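Local atomic coordinates of Nitrate/nitrite binding protein NrtA (Synechocystis sp., PDB entry 2G29), a protein that binds nitrate in the periplasm as the solute-binding component of an ABC transporter that takes up nitrate and probably nitrite. Residues L68-W73 and R77-L82. Numbering follows the deposited sequence.
With NO3 (nitrate ion), chain B.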
loop_
_atom_site.group_PDB
_atom_site.type_symbol
_atom_site.label_atom_id
_atom_site.label_comp_id
_atom_site.label_asym_id
_atom_site.label_seq_id
_atom_site.Cartn_x
_atom_site.Cartn_y
_atom_site.Cartn_z
ATOM N N LEU A 68 2.687 15.053 7.289
ATOM C CA LEU A 68 2.017 15.921 6.311
ATOM C C LEU A 68 1.226 15.279 5.207
ATOM O O LEU A 68 1.777 14.543 4.398
ATOM C CB LEU A 68 3.073 16.788 5.663
ATOM C CG LEU A 68 3.887 17.627 6.642
ATOM C CD1 LEU A 68 5.158 18.083 5.978
ATOM C CD2 LEU A 68 3.044 18.809 7.112
ATOM N N LYS A 69 -0.058 15.575 5.179
ATOM C CA LYS A 69 -0.950 14.984 4.196
ATOM C C LYS A 69 -0.590 15.426 2.781
ATOM O O LYS A 69 -0.406 16.622 2.519
ATOM C CB LYS A 69 -2.405 15.374 4.488
ATOM C CG LYS A 69 -3.392 14.583 3.607
ATOM C CD LYS A 69 -4.838 15.007 3.764
ATOM C CE LYS A 69 -5.409 14.742 5.118
ATOM N NZ LYS A 69 -6.824 15.255 5.131
ATOM N N GLN A 70 -0.502 14.448 1.878
ATOM C CA GLN A 70 -0.212 14.660 0.454
ATOM C C GLN A 70 -1.527 14.522 -0.307
ATOM O O GLN A 70 -2.410 13.755 0.094
ATOM C CB GLN A 70 0.781 13.604 -0.037
ATOM C CG GLN A 70 2.059 13.517 0.799
ATOM C CD GLN A 70 2.933 14.764 0.642
ATOM O OE1 GLN A 70 3.493 15.005 -0.436
ATOM N NE2 GLN A 70 3.069 15.549 1.724
ATOM N N ALA A 71 -1.664 15.249 -1.409
ATOM C CA ALA A 71 -2.910 15.197 -2.190
ATOM C C ALA A 71 -3.027 13.929 -3.031
ATOM O O ALA A 71 -4.140 13.398 -3.193
ATOM C CB ALA A 71 -3.023 16.449 -3.091
ATOM N N SER A 72 -1.901 13.446 -3.555
ATOM C CA SER A 72 -1.938 12.247 -4.400
ATOM C C SER A 72 -0.594 11.555 -4.404
ATOM O O SER A 72 0.386 12.065 -3.841
ATOM C CB SER A 72 -2.277 12.662 -5.837
ATOM O OG SER A 72 -1.162 13.432 -6.390
ATOM N N TRP A 73 -0.513 10.385 -5.041
ATOM C CA TRP A 73 0.764 9.713 -5.094
ATOM C C TRP A 73 1.690 10.501 -6.024
ATOM O O TRP A 73 2.887 10.502 -5.837
ATOM C CB TRP A 73 0.594 8.243 -5.510
ATOM C CG TRP A 73 -0.024 7.427 -4.411
ATOM C CD1 TRP A 73 -1.188 6.741 -4.471
ATOM C CD2 TRP A 73 0.493 7.242 -3.070
ATOM N NE1 TRP A 73 -1.442 6.129 -3.267
ATOM C CE2 TRP A 73 -0.429 6.411 -2.393
ATOM C CE3 TRP A 73 1.655 7.673 -2.392
ATOM C CZ2 TRP A 73 -0.272 6.055 -1.065
ATOM C CZ3 TRP A 73 1.815 7.318 -1.074
ATOM C CH2 TRP A 73 0.861 6.496 -0.418
ATOM N N ARG A 77 5.326 11.854 -4.835
ATOM C CA ARG A 77 6.521 11.653 -5.644
ATOM C C ARG A 77 7.191 13.000 -5.880
ATOM O O ARG A 77 8.410 13.120 -5.740
ATOM C CB ARG A 77 6.110 11.005 -6.984
ATOM C CG ARG A 77 7.225 10.828 -8.049
ATOM C CD ARG A 77 7.460 12.075 -8.911
ATOM N NE ARG A 77 6.202 12.655 -9.375
ATOM C CZ ARG A 77 5.374 12.098 -10.253
ATOM N NH1 ARG A 77 5.668 10.925 -10.808
ATOM N NH2 ARG A 77 4.219 12.695 -10.538
ATOM N N ASP A 78 6.396 14.025 -6.196
ATOM C CA ASP A 78 6.988 15.357 -6.419
ATOM C C ASP A 78 7.729 15.869 -5.182
ATOM O O ASP A 78 8.854 16.393 -5.284
ATOM C CB ASP A 78 5.932 16.401 -6.789
ATOM C CG ASP A 78 5.267 16.129 -8.140
ATOM O OD1 ASP A 78 5.853 15.431 -9.006
ATOM O OD2 ASP A 78 4.160 16.647 -8.383
ATOM N N ASN A 79 7.111 15.731 -4.023
ATOM C CA ASN A 79 7.735 16.216 -2.802
ATOM C C ASN A 79 8.951 15.404 -2.382
ATOM O O ASN A 79 9.872 15.947 -1.783
ATOM C CB ASN A 79 6.675 16.307 -1.690
ATOM C CG ASN A 79 5.754 17.497 -1.887
ATOM O OD1 ASN A 79 6.226 18.561 -2.287
ATOM N ND2 ASN A 79 4.443 17.337 -1.618
ATOM N N LEU A 80 8.976 14.114 -2.700
ATOM C CA LEU A 80 10.148 13.297 -2.391
ATOM C C LEU A 80 11.300 13.666 -3.339
ATOM O O LEU A 80 12.450 13.682 -2.925
ATOM C CB LEU A 80 9.815 11.803 -2.515
ATOM C CG LEU A 80 9.015 11.243 -1.330
ATOM C CD1 LEU A 80 8.431 9.909 -1.743
ATOM C CD2 LEU A 80 9.902 11.047 -0.111
ATOM N N VAL A 81 10.995 13.940 -4.606
ATOM C CA VAL A 81 12.043 14.341 -5.553
ATOM C C VAL A 81 12.634 15.696 -5.088
ATOM O O VAL A 81 13.851 15.917 -5.132
ATOM C CB VAL A 81 11.490 14.412 -7.003
ATOM C CG1 VAL A 81 12.501 15.071 -7.914
ATOM C CG2 VAL A 81 11.211 13.004 -7.513
ATOM N N LEU A 82 11.775 16.572 -4.574
ATOM C CA LEU A 82 12.271 17.834 -4.056
ATOM C C LEU A 82 13.168 17.702 -2.809
ATOM O O LEU A 82 14.252 18.343 -2.739
ATOM C CB LEU A 82 11.119 18.753 -3.683
ATOM C CG LEU A 82 10.428 19.557 -4.757
ATOM C CD1 LEU A 82 9.344 20.353 -4.033
ATOM C CD2 LEU A 82 11.403 20.473 -5.520
HETATM N N NO3 B . -4.405 3.665 -1.590
HETATM O O1 NO3 B . -4.385 2.749 -0.578
HETATM O O2 NO3 B . -5.435 4.140 -2.331
HETATM O O3 NO3 B . -3.056 4.226 -2.003
#
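The side-chain amides of Gln70 and Asn79 meet with their planes 75° apart. Gln70 OE1 lies in the amide plane of Asn79 and accepts a nearly straight hydrogen bond from ND2 at 2.8 Å; seen from the acceptor, ND2 is tilted slightly from the carbonyl plane of Gln70. The Trp73 indole meets the nitrate at its edge, in the ring plane, and NE1 donates to O3 of the ion at 2.8 Å; Lys240 NZ and Gly211 N bind the same anion. The other end of the Gln70 amide turns back along its own chain, where NE2 donates to Leu68 O at 3.1 Å; that oxygen lies in the amide plane but is approached from above its peptide plane. A bend at chi2 (-68°) folds the Gln70 chain back, and with both ends engaged the flip of this buried amide is fixed. With only the methyl group of an alanine at this position, Asn79 ND2 and Leu68 O would probably both lose these mates, and a gap is likely to open beside the helix. In the first turn of helix 73-82, Arg77 N donates to Trp73 O at 3.0 Å, an i to i+4 bond; Ser72 is the N-cap, with OG accepting from Thr75 N. Arg77 NE forms a salt bridge with Asp78 OD1 from above the carboxylate plane, while NH1 reaches Val107 O. Edge strand 66-69 thus leads through a short loop into a capped helix that places Trp73 at the nitrate site, within the C-clamp of a type II periplasmic binding protein fold.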